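Local coordinates for CRISPR-associated protein, Cse2 family (Thermobifida fusca, PDB 4H79), which probably binds nucleic acid as the CasB (Cse2) subunit of the CRISPR-associated complex Cascade of type I-E systems, at residues M107-G113 and A162-G168; D80-A84 and Y175-T179. All blocks are in the same frame, centred on the assembly; numbering follows the deposited sequence.

From the N terminus, the chain first reaches interaction 2 at residues 80-84, the opening turn of helix 80-99. It runs down that helix into the loop 107-113, which enters interaction 1, then passes through helices 114-119, 129-138 and 144-160 before 162-168 returns to that loop and closes the inner circuit. Helix 167-176 starts within interaction 1 and carries the chain to 175-179, which meets 80-84 and closes the outer circuit. Interaction 1 is therefore enclosed by interaction 2, without crossing. Their centres lie 21 Å apart, on opposite sides of the chain's centre; together they fasten both ends of helix 167-176 within this mainly helical fold.

Interaction 1. Residues M107-G113 and A162-G168; sequences MHQRGWG and AIPLDYG. With EDO (1,2-ethanediol), chain C; EDO (1,2-ethanediol), chain B.
Pro164 lays its CG over one face of the Trp112 indole, 3.6 Å from the centroid of the five-membered ring, a CH-pi contact. CG of Trp112 stands anti to its carbonyl carbon (chi1 -77°), which turns the ring over the proline; Ile163 CG2 adds an apolar contact at CZ3, and C1 of a bound 1,2-ethanediol covers the opposite face. With an alanine in place of Trp112, Pro164 CG would probably lose its aromatic cover and Ile163 CG2 a neighbour. Asp166 crosses Arg110 with carboxylate and guanidinium planes 68° apart. Its OD2 takes Arg110 NE at 2.8 Å in a salt bridge on the syn side and Gly111 N at 2.9 Å on the anti side, both donors approaching from the same face, so two bonds grip one oxygen and hold the type II turn Gln109-Trp112 against 162-168. Two loops of a helical protein pair here through a single beta bridge, His108 with Leu165, in which Leu165 N donates to Met107 O and Gln109 N to Leu165 O; Asp166 is also the N-cap of helix 167-176, its OD1 bonded to Leu169 N. Asp166 N donates to Trp112 O. The His108 ring, whose NE2 is held by Asp22, turns ND1 to accept Tyr167 N at 2.9 Å, tilted 16° from the ring plane.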
loop_
_atom_site.group_PDB
_atom_site.type_symbol
_atom_site.label_atom_id
_atom_site.label_comp_id
_atom_site.label_asym_id
_atom_site.label_seq_id
_atom_site.Cartn_x
_atom_site.Cartn_y
_atom_site.Cartn_z
ATOM N N MET A 107 8.788 -7.044 -3.242
ATOM C CA MET A 107 7.382 -7.063 -2.699
ATOM C C MET A 107 6.514 -5.991 -3.319
ATOM O O MET A 107 5.285 -6.027 -3.246
ATOM C CB MET A 107 7.345 -6.993 -1.186
ATOM C CG MET A 107 7.931 -8.271 -0.517
ATOM S SD MET A 107 6.948 -9.780 -1.039
ATOM C CE MET A 107 7.912 -10.548 -2.302
ATOM N N HIS A 108 7.142 -5.025 -3.989
ATOM C CA HIS A 108 6.389 -4.093 -4.809
ATOM C C HIS A 108 6.535 -4.453 -6.296
ATOM O O HIS A 108 7.650 -4.375 -6.842
ATOM C CB HIS A 108 6.826 -2.629 -4.540
ATOM C CG HIS A 108 6.397 -1.684 -5.612
ATOM N ND1 HIS A 108 5.062 -1.413 -5.901
ATOM C CD2 HIS A 108 7.154 -0.955 -6.535
ATOM C CE1 HIS A 108 4.991 -0.557 -6.978
ATOM N NE2 HIS A 108 6.261 -0.261 -7.366
ATOM N N GLN A 109 5.437 -4.862 -6.950
ATOM C CA GLN A 109 5.433 -5.178 -8.402
ATOM C C GLN A 109 4.176 -4.600 -8.976
ATOM O O GLN A 109 3.074 -4.821 -8.426
ATOM C CB GLN A 109 5.497 -6.692 -8.678
ATOM C CG GLN A 109 6.834 -7.275 -8.211
ATOM C CD GLN A 109 6.987 -8.775 -8.473
ATOM O OE1 GLN A 109 6.536 -9.245 -9.494
ATOM N NE2 GLN A 109 7.648 -9.519 -7.566
ATOM N N ARG A 110 4.333 -3.850 -10.092
ATOM C CA ARG A 110 3.208 -3.234 -10.768
ATOM C C ARG A 110 2.222 -4.284 -11.234
ATOM O O ARG A 110 2.623 -5.380 -11.683
ATOM C CB ARG A 110 3.649 -2.425 -12.010
ATOM C CG ARG A 110 4.489 -1.187 -11.690
ATOM C CD ARG A 110 3.807 -0.151 -10.781
ATOM N NE ARG A 110 2.450 0.182 -11.180
ATOM C CZ ARG A 110 2.156 0.806 -12.299
ATOM N NH1 ARG A 110 3.117 1.199 -13.089
ATOM N NH2 ARG A 110 0.919 1.058 -12.612
ATOM N N GLY A 111 0.938 -3.932 -11.174
ATOM C CA GLY A 111 -0.115 -4.785 -11.764
ATOM C C GLY A 111 -0.707 -5.755 -10.746
ATOM O O GLY A 111 -1.686 -6.407 -11.050
ATOM N N TRP A 112 -0.121 -5.859 -9.540
ATOM C CA TRP A 112 -0.697 -6.709 -8.466
ATOM C C TRP A 112 -1.731 -5.964 -7.601
ATOM O O TRP A 112 -1.367 -5.214 -6.633
ATOM C CB TRP A 112 0.419 -7.253 -7.571
ATOM C CG TRP A 112 1.136 -8.384 -8.207
ATOM C CD1 TRP A 112 2.176 -8.346 -9.147
ATOM C CD2 TRP A 112 0.811 -9.811 -8.031
ATOM N NE1 TRP A 112 2.533 -9.643 -9.507
ATOM C CE2 TRP A 112 1.759 -10.561 -8.866
ATOM C CE3 TRP A 112 -0.130 -10.519 -7.251
ATOM C CZ2 TRP A 112 1.751 -11.977 -8.914
ATOM C CZ3 TRP A 112 -0.151 -11.918 -7.331
ATOM C CH2 TRP A 112 0.789 -12.638 -8.128
ATOM N N GLY A 113 -3.002 -6.155 -7.910
ATOM C CA GLY A 113 -4.101 -5.526 -7.126
ATOM C C GLY A 113 -4.239 -6.253 -5.777
ATOM O O GLY A 113 -3.854 -7.444 -5.660
ATOM N N ALA A 162 5.077 -14.453 0.424
ATOM C CA ALA A 162 5.945 -13.775 -0.555
ATOM C C ALA A 162 5.142 -13.326 -1.767
ATOM O O ALA A 162 5.612 -13.444 -2.912
ATOM C CB ALA A 162 7.082 -14.738 -1.004
ATOM N N ILE A 163 3.907 -12.866 -1.557
ATOM C CA ILE A 163 3.080 -12.339 -2.649
ATOM C C ILE A 163 3.280 -10.806 -2.708
ATOM O O ILE A 163 2.985 -10.094 -1.705
ATOM C CB ILE A 163 1.578 -12.636 -2.348
ATOM C CG1 ILE A 163 1.354 -14.167 -2.248
ATOM C CG2 ILE A 163 0.632 -12.036 -3.449
ATOM C CD1 ILE A 163 0.064 -14.519 -1.427
ATOM N N PRO A 164 3.637 -10.278 -3.881
ATOM C CA PRO A 164 3.885 -8.863 -4.056
ATOM C C PRO A 164 2.577 -8.064 -4.176
ATOM O O PRO A 164 1.486 -8.613 -4.430
ATOM C CB PRO A 164 4.650 -8.827 -5.408
ATOM C CG PRO A 164 4.106 -9.972 -6.170
ATOM C CD PRO A 164 3.849 -11.039 -5.144
ATOM N N LEU A 165 2.678 -6.756 -4.027
ATOM C CA LEU A 165 1.577 -5.864 -4.248
ATOM C C LEU A 165 2.047 -4.616 -5.058
ATOM O O LEU A 165 3.206 -4.213 -4.995
ATOM C CB LEU A 165 1.060 -5.464 -2.879
ATOM C CG LEU A 165 -0.262 -4.896 -2.597
ATOM C CD1 LEU A 165 -1.370 -5.859 -3.087
ATOM C CD2 LEU A 165 -0.310 -4.633 -1.023
ATOM N N ASP A 166 1.138 -4.010 -5.817
ATOM C CA ASP A 166 1.470 -2.752 -6.512
ATOM C C ASP A 166 1.211 -1.590 -5.571
ATOM O O ASP A 166 0.027 -1.170 -5.359
ATOM C CB ASP A 166 0.596 -2.619 -7.767
ATOM C CG ASP A 166 0.916 -1.380 -8.557
ATOM O OD1 ASP A 166 1.441 -0.360 -7.987
ATOM O OD2 ASP A 166 0.605 -1.441 -9.771
ATOM N N TYR A 167 2.294 -1.086 -4.942
ATOM C CA TYR A 167 2.161 0.032 -3.972
ATOM C C TYR A 167 1.766 1.377 -4.569
ATOM O O TYR A 167 1.123 2.228 -3.874
ATOM C CB TYR A 167 3.415 0.164 -3.086
ATOM C CG TYR A 167 3.298 -0.905 -1.987
ATOM C CD1 TYR A 167 2.590 -0.633 -0.767
ATOM C CD2 TYR A 167 3.846 -2.199 -2.176
ATOM C CE1 TYR A 167 2.454 -1.657 0.204
ATOM C CE2 TYR A 167 3.720 -3.233 -1.205
ATOM C CZ TYR A 167 3.003 -2.946 -0.021
ATOM O OH TYR A 167 2.852 -3.921 0.962
ATOM N N GLY A 168 2.109 1.600 -5.854
ATOM C CA GLY A 168 1.589 2.825 -6.607
ATOM C C GLY A 168 0.070 2.759 -6.702
ATOM O O GLY A 168 -0.668 3.731 -6.384
HETATM C C1 EDO C . 7.684 -2.514 -10.009
HETATM O O1 EDO C . 7.017 -3.453 -10.898
HETATM C C2 EDO C . 9.142 -2.923 -9.802
HETATM O O2 EDO C . 9.102 -4.196 -9.156
HETATM C C1 EDO B . -0.923 -10.714 -11.052
HETATM O O1 EDO B . -0.740 -9.460 -11.715
HETATM C C2 EDO B . -2.324 -11.230 -11.337
HETATM O O2 EDO B . -3.241 -10.653 -10.394
HETATM O O HOH W 1 -2.170 -2.894 -5.302
#

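Interaction 2. Residues D80-A84 and Y175-T179; sequences DMEVA and YQFRT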
loop_
_atom_site.group_PDB
_atom_site.type_symbol
_atom_site.label_atom_id
_atom_site.label_comp_id
_atom_site.label_asym_id
_atom_site.label_seq_id
_atom_site.Cartn_x
_atom_site.Cartn_y
_atom_site.Cartn_z
ATOM N N ASP A 80 -7.328 17.914 1.013
ATOM C CA ASP A 80 -6.960 16.803 0.140
ATOM C C ASP A 80 -5.433 16.538 0.089
ATOM O O ASP A 80 -4.996 15.352 -0.067
ATOM C CB ASP A 80 -7.586 16.959 -1.242
ATOM C CG ASP A 80 -9.086 16.433 -1.302
ATOM O OD1 ASP A 80 -9.714 16.107 -0.262
ATOM O OD2 ASP A 80 -9.644 16.336 -2.409
ATOM N N MET A 81 -4.622 17.600 0.255
ATOM C CA MET A 81 -3.167 17.412 0.305
ATOM C C MET A 81 -2.790 16.551 1.503
ATOM O O MET A 81 -1.950 15.664 1.370
ATOM C CB MET A 81 -2.372 18.753 0.301
ATOM C CG MET A 81 -0.851 18.578 0.245
ATOM S SD MET A 81 -0.337 17.308 -0.958
ATOM C CE MET A 81 -0.197 18.282 -2.457
ATOM N N GLU A 82 -3.417 16.805 2.662
ATOM C CA GLU A 82 -3.126 16.057 3.898
ATOM C C GLU A 82 -3.463 14.587 3.737
ATOM O O GLU A 82 -2.779 13.733 4.329
ATOM C CB GLU A 82 -3.993 16.581 5.036
ATOM C CG GLU A 82 -3.361 16.700 6.416
ATOM C CD GLU A 82 -3.991 17.839 7.231
ATOM O OE1 GLU A 82 -4.853 18.580 6.690
ATOM O OE2 GLU A 82 -3.616 18.005 8.414
ATOM N N VAL A 83 -4.565 14.306 3.022
ATOM C CA VAL A 83 -5.011 12.934 2.798
ATOM C C VAL A 83 -4.012 12.252 1.841
ATOM O O VAL A 83 -3.618 11.124 2.076
ATOM C CB VAL A 83 -6.462 12.846 2.290
ATOM C CG1 VAL A 83 -6.795 11.420 1.898
ATOM C CG2 VAL A 83 -7.439 13.336 3.376
ATOM N N ALA A 84 -3.598 12.945 0.777
ATOM C CA ALA A 84 -2.604 12.406 -0.165
ATOM C C ALA A 84 -1.282 12.111 0.515
ATOM O O ALA A 84 -0.673 11.060 0.263
ATOM C CB ALA A 84 -2.390 13.381 -1.305
ATOM N N TYR A 175 -5.782 7.158 -1.305
ATOM C CA TYR A 175 -6.239 8.526 -1.558
ATOM C C TYR A 175 -7.714 8.529 -2.004
ATOM O O TYR A 175 -8.527 9.278 -1.466
ATOM C CB TYR A 175 -5.290 9.229 -2.586
ATOM C CG TYR A 175 -5.599 10.613 -2.934
ATOM C CD1 TYR A 175 -5.717 11.578 -1.937
ATOM C CD2 TYR A 175 -5.740 11.036 -4.297
ATOM C CE1 TYR A 175 -5.986 12.904 -2.255
ATOM C CE2 TYR A 175 -6.019 12.347 -4.589
ATOM C CZ TYR A 175 -6.102 13.261 -3.563
ATOM O OH TYR A 175 -6.364 14.508 -3.839
ATOM N N GLN A 176 -8.076 7.634 -2.926
ATOM C CA GLN A 176 -9.446 7.564 -3.454
ATOM C C GLN A 176 -10.488 7.310 -2.360
ATOM O O GLN A 176 -11.633 7.691 -2.512
ATOM C CB GLN A 176 -9.550 6.497 -4.562
ATOM C CG GLN A 176 -10.871 6.444 -5.280
ATOM C CD GLN A 176 -10.847 5.485 -6.438
ATOM O OE1 GLN A 176 -9.896 4.692 -6.573
ATOM N NE2 GLN A 176 -11.891 5.527 -7.267
ATOM N N PHE A 177 -10.063 6.689 -1.264
ATOM C CA PHE A 177 -10.923 6.361 -0.132
ATOM C C PHE A 177 -11.542 7.575 0.572
ATOM O O PHE A 177 -12.446 7.391 1.385
ATOM C CB PHE A 177 -10.117 5.547 0.892
ATOM C CG PHE A 177 -10.793 4.296 1.315
ATOM C CD1 PHE A 177 -11.455 4.248 2.530
ATOM C CD2 PHE A 177 -10.803 3.181 0.493
ATOM C CE1 PHE A 177 -12.111 3.111 2.913
ATOM C CE2 PHE A 177 -11.491 2.028 0.853
ATOM C CZ PHE A 177 -12.139 1.999 2.072
ATOM N N ARG A 178 -11.103 8.798 0.272
ATOM C CA ARG A 178 -11.513 9.963 1.117
ATOM C C ARG A 178 -12.961 10.282 1.018
ATOM O O ARG A 178 -13.459 10.990 1.903
ATOM C CB ARG A 178 -10.908 11.301 0.724
ATOM C CG ARG A 178 -9.670 11.323 -0.052
ATOM C CD ARG A 178 -9.697 12.555 -0.941
ATOM N NE ARG A 178 -9.405 12.071 -2.283
ATOM C CZ ARG A 178 -9.550 12.804 -3.357
ATOM N NH1 ARG A 178 -9.979 13.976 -3.197
ATOM N NH2 ARG A 178 -9.298 12.332 -4.561
ATOM N N THR A 179 -13.614 9.864 -0.084
ATOM C CA THR A 179 -15.072 10.166 -0.316
ATOM C C THR A 179 -15.865 8.854 -0.254
ATOM O O THR A 179 -15.314 7.777 -0.542
ATOM C CB THR A 179 -15.343 10.901 -1.673
ATOM O OG1 THR A 179 -15.149 9.993 -2.779
ATOM C CG2 THR A 179 -14.474 12.259 -1.844
#
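Tyr175, near the C-terminal end of helix 167-176, presses its ring against the first turn of helix 80-99, so that a helix end and the turn after it pack on a helix start. CG of Tyr175 lies anti to the backbone N (chi1 -179°), carrying the ring across to Asp80, Val83 and Ala84. Ala84 CB sits 3.7 Å from Tyr175 CE1. Val83 CG1 and the carbonyl oxygen of Asp80 both come to the ring's edge, near its plane, with Asp80 O 3.4 Å from Tyr175 CE1; that oxygen is already engaged by Ala84 N within its own helix. Leu76 and Val17 also touch the tyrosine. Gln176 begins a type I turn that ends at Thr179 and brings the chain round to helix 180-195. Arg178, within it, folds back over Tyr175: its guanidinium lies with one face against the ring, and Tyr175 CZ lies 3.4 Å above the guanidinium plane, over its centre. Its CG meets Val83 CG1, the two side chains crossing obliquely, while Tyr144 of helix 144-160 touches both residues. NH1 of Arg178 joins Asp80 OD2 in a salt bridge, the guanidinium edge-on and its plane 90° from that of the carboxylate; the modelled separation of these two atoms, 2.5 Å, is short and its exact value doubtful. Thr179 is the N-cap of helix 180-195, its OG1 bonded to Gly182 N.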